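Local coordinates for DNA repair protein XRCC1 (Homo sapiens, PDB 3LQC) that serves, here through its N-terminal domain, as part of a scaffold that assembles DNA single-strand break repair complexes and binds poly-ADP-ribose, at residues 28-33 with 43-48; 128-133 with 142-147. One frame throughout, in Å; residues are numbered along the deposited sequence.

Interaction 1 of 2, residues 28-33 with 43-48; sequences DTYRKW and ISVVLQ. With CO3 (carbonate ion), chain D.
Tyr30 and Trp33, one turn apart on helix 28-36, reach down to Ile43, Ser44 and Val45 of strand 42-49 in the N-terminal domain of XRCC1, a beta-sandwich of the galactose-binding-domain clan. This is helix-on-sheet packing: the short helical and strand segments run nearly antiparallel, at 154°, with their axes 11.7 Å apart, so long aromatic side chains have to bridge the gap.

The apolar contacts do most of the work. Both rings leave the helix with CG opposite the backbone N (chi1 166° for Tyr30, 176° for Trp33), which sends them together toward the strand. Tyr30 crosses the Val45 side chain at about a right angle and touches it with one ring carbon, CE2 lying 3.7 Å from Val45 CG1. Trp33 and Ile43 slide past each other in opposite directions, and the far corner of the indole, CH2, sits 4.1 Å from Ile43 CB. Leu24 and Leu25 of helix 17-25 close in on Tyr30, while the Trp33 ring also meets that of His8.

Two contacts bring a polar oxygen into plain packing: Trp33 CH2 rests 3.9 Å from the carbonyl Ser44 O, and Tyr30 OH comes up to the end of Ile43, 3.9 Å from CD1.

The polar chemistry lies on the other side of the strand. Ser44 points away from the helix, into a pocket holding a carbonate ion, probably picked up from the crystallisation liquor and also hydrogen-bonded by Arg7 and Lys129. Strand 42-49 thus has two unlike faces, aromatic-lined above Ile43 and Val45, anion-binding at Ser44, where OG donates a 2.6 Å hydrogen bond to carbonate O1 and CB lies 3.5 Å from the same oxygen.

Interaction 2 of 2, residues 128-133 with 142-147; sequences VKIVCS and FGLSFV. With CO3 (carbonate ion), chain D.
Ile130 and Cys132 of strand 125-133 face Leu144 and Phe142 across the interior of the beta-sandwich, near the centre of the chain, where the five-stranded mixed sheet meets the segment leading into the three-stranded antiparallel one.

Following the strand from its start, Lys129 turns to the other face, makes a cation-pi contact with Tyr84, and bends at chi3 (-66°) so that NZ donates a 2.7 Å hydrogen bond to carbonate O2. A methionine here would probably cost the anion this donor and one of the positive charges beside it. Ile130 comes back to the interior: its CG2 branch meets Leu144 CD1 at 3.7 Å. Val131 again points outward and packs on an apolar side chain of another protein's chain.

Cys132 makes the widest contact. Its SG lies against the branch point of Leu144, 3.7 Å from CG, and 3.9 Å from Gly143 CA. Its carbonyl O sits near the plane of the Phe142 ring, at the edge, 3.5 Å from CE1, and the same ring atom is 4.1 Å from Cys132 CB. Beyond it, the Phe142 ring reaches the backbone of Ser133, and Arg34 makes a cation-pi contact with the ring.

Past Leu144 the chain turns a corner at a classic beta bulge, Ser145 and Phe146 both facing Gly61.

The two segments are joined by apolar surfaces and a thiol rather than by directional bonds, which implies that shape fit and burial hold the sheets together here, while Lys129, on the other face of the strand, meets the anion.

Overall arrangement
Interactions 1 and 2, their centres 9 Å apart, share one sheet, because strands 42-49 and 125-133 are antiparallel neighbours. Probable backbone hydrogen bonds sew them together, from Leu47 N to Val128 O at 2.7 Å and from Cys132 N to Ile43 O at 2.8 Å. On the inner face Val45 packs on Ile130, and Ile43 on Phe142, so the helix contact continues into the sandwich interior. On the outer face Ser44 and Lys129 converge on one carbonate, which Arg7 also hydrogen-bonds; beside it Val46 CG2 lies 3.7 Å from Lys129 CE. Each interaction thus contributes one hydrogen-bond donor to the same anion.

Interaction 1 of 2, residues 28-33 with 43-48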
loop_
_atom_site.group_PDB
_atom_site.type_symbol
_atom_site.label_atom_id
_atom_site.label_comp_id
_atom_site.label_asym_id
_atom_site.label_seq_id
_atom_site.Cartn_x
_atom_site.Cartn_y
_atom_site.Cartn_z
ATOM N N ASP A 28 -14.607 -8.926 -32.388
ATOM C CA ASP A 28 -13.412 -9.179 -33.175
ATOM C C ASP A 28 -12.583 -7.915 -33.354
ATOM O O ASP A 28 -11.360 -7.952 -33.296
ATOM C CB ASP A 28 -13.791 -9.752 -34.540
ATOM C CG ASP A 28 -12.961 -10.961 -34.909
ATOM O OD1 ASP A 28 -12.926 -11.924 -34.109
ATOM O OD2 ASP A 28 -12.352 -10.953 -35.998
ATOM N N THR A 29 -13.255 -6.798 -33.586
ATOM C CA THR A 29 -12.576 -5.526 -33.766
ATOM C C THR A 29 -11.759 -5.175 -32.520
ATOM O O THR A 29 -10.630 -4.691 -32.624
ATOM C CB THR A 29 -13.590 -4.407 -34.047
ATOM O OG1 THR A 29 -14.329 -4.115 -32.853
ATOM C CG2 THR A 29 -14.564 -4.843 -35.127
ATOM N N TYR A 30 -12.325 -5.436 -31.344
ATOM C CA TYR A 30 -11.629 -5.161 -30.093
ATOM C C TYR A 30 -10.430 -6.084 -29.929
ATOM O O TYR A 30 -9.332 -5.644 -29.570
ATOM C CB TYR A 30 -12.567 -5.309 -28.890
ATOM C CG TYR A 30 -11.816 -5.368 -27.585
ATOM C CD1 TYR A 30 -11.666 -6.565 -26.904
ATOM C CD2 TYR A 30 -11.222 -4.232 -27.053
ATOM C CE1 TYR A 30 -10.960 -6.629 -25.720
ATOM C CE2 TYR A 30 -10.511 -4.281 -25.869
ATOM C CZ TYR A 30 -10.385 -5.480 -25.203
ATOM O OH TYR A 30 -9.676 -5.537 -24.021
ATOM N N ARG A 31 -10.648 -7.366 -30.190
ATOM C CA ARG A 31 -9.592 -8.353 -30.059
ATOM C C ARG A 31 -8.430 -8.029 -30.990
ATOM O O ARG A 31 -7.271 -8.197 -30.626
ATOM C CB ARG A 31 -10.138 -9.761 -30.300
ATOM C CG ARG A 31 -11.111 -10.227 -29.213
ATOM C CD ARG A 31 -11.760 -11.561 -29.570
ATOM N N LYS A 32 -8.737 -7.534 -32.181
ATOM C CA LYS A 32 -7.694 -7.144 -33.120
ATOM C C LYS A 32 -6.990 -5.881 -32.645
ATOM O O LYS A 32 -5.778 -5.752 -32.776
ATOM C CB LYS A 32 -8.275 -6.908 -34.510
ATOM C CG LYS A 32 -8.936 -8.133 -35.114
ATOM C CD LYS A 32 -9.765 -7.753 -36.334
ATOM C CE LYS A 32 -10.485 -8.957 -36.920
ATOM N NZ LYS A 32 -11.520 -8.555 -37.920
ATOM N N TRP A 33 -7.760 -4.939 -32.110
ATOM C CA TRP A 33 -7.181 -3.726 -31.550
ATOM C C TRP A 33 -6.273 -4.074 -30.386
ATOM O O TRP A 33 -5.171 -3.548 -30.265
ATOM C CB TRP A 33 -8.270 -2.770 -31.068
ATOM C CG TRP A 33 -7.722 -1.553 -30.400
ATOM C CD1 TRP A 33 -7.327 -0.397 -31.003
ATOM C CD2 TRP A 33 -7.501 -1.369 -28.989
ATOM N NE1 TRP A 33 -6.879 0.501 -30.058
ATOM C CE2 TRP A 33 -6.975 -0.072 -28.819
ATOM C CE3 TRP A 33 -7.702 -2.174 -27.864
ATOM C CZ2 TRP A 33 -6.640 0.439 -27.557
ATOM C CZ3 TRP A 33 -7.369 -1.663 -26.615
ATOM C CH2 TRP A 33 -6.843 -0.368 -26.474
ATOM N N ILE A 43 -4.013 -0.332 -20.871
ATOM C CA ILE A 43 -4.987 -0.035 -21.914
ATOM C C ILE A 43 -6.300 0.342 -21.260
ATOM O O ILE A 43 -6.567 -0.061 -20.134
ATOM C CB ILE A 43 -5.254 -1.250 -22.827
ATOM C CG1 ILE A 43 -5.762 -2.424 -21.992
ATOM C CG2 ILE A 43 -4.005 -1.637 -23.611
ATOM C CD1 ILE A 43 -6.667 -3.333 -22.737
ATOM N N SER A 44 -7.126 1.108 -21.961
ATOM C CA SER A 44 -8.479 1.377 -21.496
ATOM C C SER A 44 -9.491 1.173 -22.609
ATOM O O SER A 44 -9.151 1.222 -23.790
ATOM C CB SER A 44 -8.587 2.807 -21.006
ATOM O OG SER A 44 -8.268 3.690 -22.061
ATOM N N VAL A 45 -10.737 0.927 -22.227
ATOM C CA VAL A 45 -11.846 1.046 -23.154
ATOM C C VAL A 45 -12.758 2.142 -22.630
ATOM O O VAL A 45 -12.882 2.332 -21.420
ATOM C CB VAL A 45 -12.658 -0.265 -23.291
ATOM C CG1 VAL A 45 -11.811 -1.373 -23.894
ATOM C CG2 VAL A 45 -13.205 -0.685 -21.957
ATOM N N VAL A 46 -13.376 2.882 -23.538
ATOM C CA VAL A 46 -14.351 3.877 -23.143
ATOM C C VAL A 46 -15.704 3.521 -23.729
ATOM O O VAL A 46 -15.832 3.290 -24.932
ATOM C CB VAL A 46 -13.949 5.289 -23.581
ATOM C CG1 VAL A 46 -15.140 6.243 -23.451
ATOM C CG2 VAL A 46 -12.779 5.782 -22.749
ATOM N N LEU A 47 -16.702 3.449 -22.855
ATOM C CA LEU A 47 -18.073 3.222 -23.269
ATOM C C LEU A 47 -18.767 4.567 -23.356
ATOM O O LEU A 47 -18.904 5.272 -22.354
ATOM C CB LEU A 47 -18.820 2.342 -22.267
ATOM C CG LEU A 47 -18.248 0.998 -21.812
ATOM C CD1 LEU A 47 -19.205 0.370 -20.801
ATOM C CD2 LEU A 47 -17.996 0.060 -22.984
ATOM N N GLN A 48 -19.175 4.920 -24.566
ATOM C CA GLN A 48 -19.972 6.105 -24.810
ATOM C C GLN A 48 -21.448 5.730 -24.751
ATOM O O GLN A 48 -21.982 5.112 -25.670
ATOM C CB GLN A 48 -19.645 6.669 -26.185
ATOM C CG GLN A 48 -18.247 7.230 -26.286
ATOM C CD GLN A 48 -17.976 7.833 -27.646
ATOM O OE1 GLN A 48 -18.479 7.349 -28.664
ATOM N NE2 GLN A 48 -17.181 8.894 -27.674
HETATM C C CO3 D . -6.908 6.966 -20.836
HETATM O O1 CO3 D . -7.787 6.205 -21.419
HETATM O O2 CO3 D . -7.123 8.248 -20.759
#

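Interaction 2 of 2, residues 128-133 with 142-147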
loop_
_atom_site.group_PDB
_atom_site.type_symbol
_atom_site.label_atom_id
_atom_site.label_comp_id
_atom_site.label_asym_id
_atom_site.label_seq_id
_atom_site.Cartn_x
_atom_site.Cartn_y
_atom_site.Cartn_z
ATOM N N VAL A 128 -18.016 5.940 -19.605
ATOM C CA VAL A 128 -17.423 4.998 -18.675
ATOM C C VAL A 128 -16.057 4.536 -19.202
ATOM O O VAL A 128 -15.953 3.921 -20.264
ATOM C CB VAL A 128 -18.331 3.781 -18.428
ATOM C CG1 VAL A 128 -17.841 3.005 -17.219
ATOM C CG2 VAL A 128 -19.779 4.221 -18.208
ATOM N N LYS A 129 -15.010 4.842 -18.449
ATOM C CA LYS A 129 -13.663 4.465 -18.830
ATOM C C LYS A 129 -13.153 3.389 -17.885
ATOM O O LYS A 129 -13.075 3.600 -16.668
ATOM C CB LYS A 129 -12.741 5.690 -18.799
ATOM C CG LYS A 129 -11.291 5.382 -19.098
ATOM C CD LYS A 129 -10.440 6.639 -19.062
ATOM C CE LYS A 129 -10.819 7.595 -20.173
ATOM N NZ LYS A 129 -9.764 8.620 -20.385
ATOM N N ILE A 130 -12.820 2.232 -18.444
ATOM C CA ILE A 130 -12.251 1.140 -17.659
ATOM C C ILE A 130 -10.762 1.006 -17.992
ATOM O O ILE A 130 -10.402 0.751 -19.140
ATOM C CB ILE A 130 -12.972 -0.191 -17.927
ATOM C CG1 ILE A 130 -14.452 -0.090 -17.552
ATOM C CG2 ILE A 130 -12.321 -1.311 -17.161
ATOM C CD1 ILE A 130 -15.338 0.433 -18.662
ATOM N N VAL A 131 -9.901 1.194 -16.998
ATOM C CA VAL A 131 -8.461 1.158 -17.233
ATOM C C VAL A 131 -7.830 -0.099 -16.659
ATOM O O VAL A 131 -7.949 -0.371 -15.472
ATOM C CB VAL A 131 -7.756 2.399 -16.650
ATOM C CG1 VAL A 131 -6.305 2.457 -17.126
ATOM C CG2 VAL A 131 -8.494 3.662 -17.052
ATOM N N CYS A 132 -7.160 -0.863 -17.514
ATOM C CA CYS A 132 -6.482 -2.081 -17.089
ATOM C C CYS A 132 -4.977 -1.875 -17.115
ATOM O O CYS A 132 -4.400 -1.526 -18.142
ATOM C CB CYS A 132 -6.863 -3.246 -18.001
ATOM S SG CYS A 132 -8.607 -3.681 -17.990
ATOM N N SER A 133 -4.330 -2.084 -15.982
ATOM C CA SER A 133 -2.888 -1.901 -15.911
ATOM C C SER A 133 -2.201 -3.217 -15.626
ATOM O O SER A 133 -2.620 -3.970 -14.745
ATOM C CB SER A 133 -2.525 -0.879 -14.843
ATOM O OG SER A 133 -2.903 0.420 -15.243
ATOM N N PHE A 142 -3.714 -8.847 -21.905
ATOM C CA PHE A 142 -4.496 -8.688 -20.679
ATOM C C PHE A 142 -5.638 -7.688 -20.808
ATOM O O PHE A 142 -5.600 -6.785 -21.634
ATOM C CB PHE A 142 -3.583 -8.259 -19.530
ATOM C CG PHE A 142 -3.018 -6.889 -19.697
ATOM C CD1 PHE A 142 -3.763 -5.771 -19.349
ATOM C CD2 PHE A 142 -1.749 -6.710 -20.221
ATOM C CE1 PHE A 142 -3.252 -4.504 -19.514
ATOM C CE2 PHE A 142 -1.227 -5.444 -20.387
ATOM C CZ PHE A 142 -1.979 -4.337 -20.034
ATOM N N GLY A 143 -6.644 -7.848 -19.963
ATOM C CA GLY A 143 -7.786 -6.959 -19.952
ATOM C C GLY A 143 -8.795 -7.479 -18.953
ATOM O O GLY A 143 -8.432 -7.850 -17.834
ATOM N N LEU A 144 -10.061 -7.516 -19.359
ATOM C CA LEU A 144 -11.121 -8.044 -18.506
ATOM C C LEU A 144 -11.836 -9.185 -19.188
ATOM O O LEU A 144 -11.942 -9.214 -20.410
ATOM C CB LEU A 144 -12.143 -6.958 -18.181
ATOM C CG LEU A 144 -11.611 -5.779 -17.376
ATOM C CD1 LEU A 144 -12.764 -4.929 -16.875
ATOM C CD2 LEU A 144 -10.768 -6.302 -16.222
ATOM N N SER A 145 -12.339 -10.125 -18.395
ATOM C CA SER A 145 -13.262 -11.118 -18.923
ATOM C C SER A 145 -14.629 -10.481 -19.010
ATOM O O SER A 145 -15.370 -10.692 -19.961
ATOM C CB SER A 145 -13.311 -12.355 -18.034
ATOM O OG SER A 145 -12.129 -13.111 -18.211
ATOM N N PHE A 146 -14.951 -9.677 -18.011
ATOM C CA PHE A 146 -16.229 -9.009 -17.992
ATOM C C PHE A 146 -16.223 -7.843 -17.025
ATOM O O PHE A 146 -15.434 -7.793 -16.086
ATOM C CB PHE A 146 -17.350 -9.998 -17.651
ATOM C CG PHE A 146 -17.295 -10.527 -16.243
ATOM C CD1 PHE A 146 -17.718 -9.748 -15.178
ATOM C CD2 PHE A 146 -16.836 -11.808 -15.991
ATOM C CE1 PHE A 146 -17.675 -10.226 -13.887
ATOM C CE2 PHE A 146 -16.788 -12.297 -14.699
ATOM C CZ PHE A 146 -17.214 -11.508 -13.644
ATOM N N VAL A 147 -17.095 -6.886 -17.289
ATOM C CA VAL A 147 -17.379 -5.832 -16.338
ATOM C C VAL A 147 -18.878 -5.595 -16.407
ATOM O O VAL A 147 -19.451 -5.498 -17.496
ATOM C CB VAL A 147 -16.596 -4.536 -16.650
ATOM C CG1 VAL A 147 -16.743 -4.155 -18.122
ATOM C CG2 VAL A 147 -17.057 -3.408 -15.742
HETATM C C CO3 D . -6.908 6.966 -20.836
HETATM O O1 CO3 D . -7.787 6.205 -21.419
HETATM O O2 CO3 D . -7.123 8.248 -20.759
#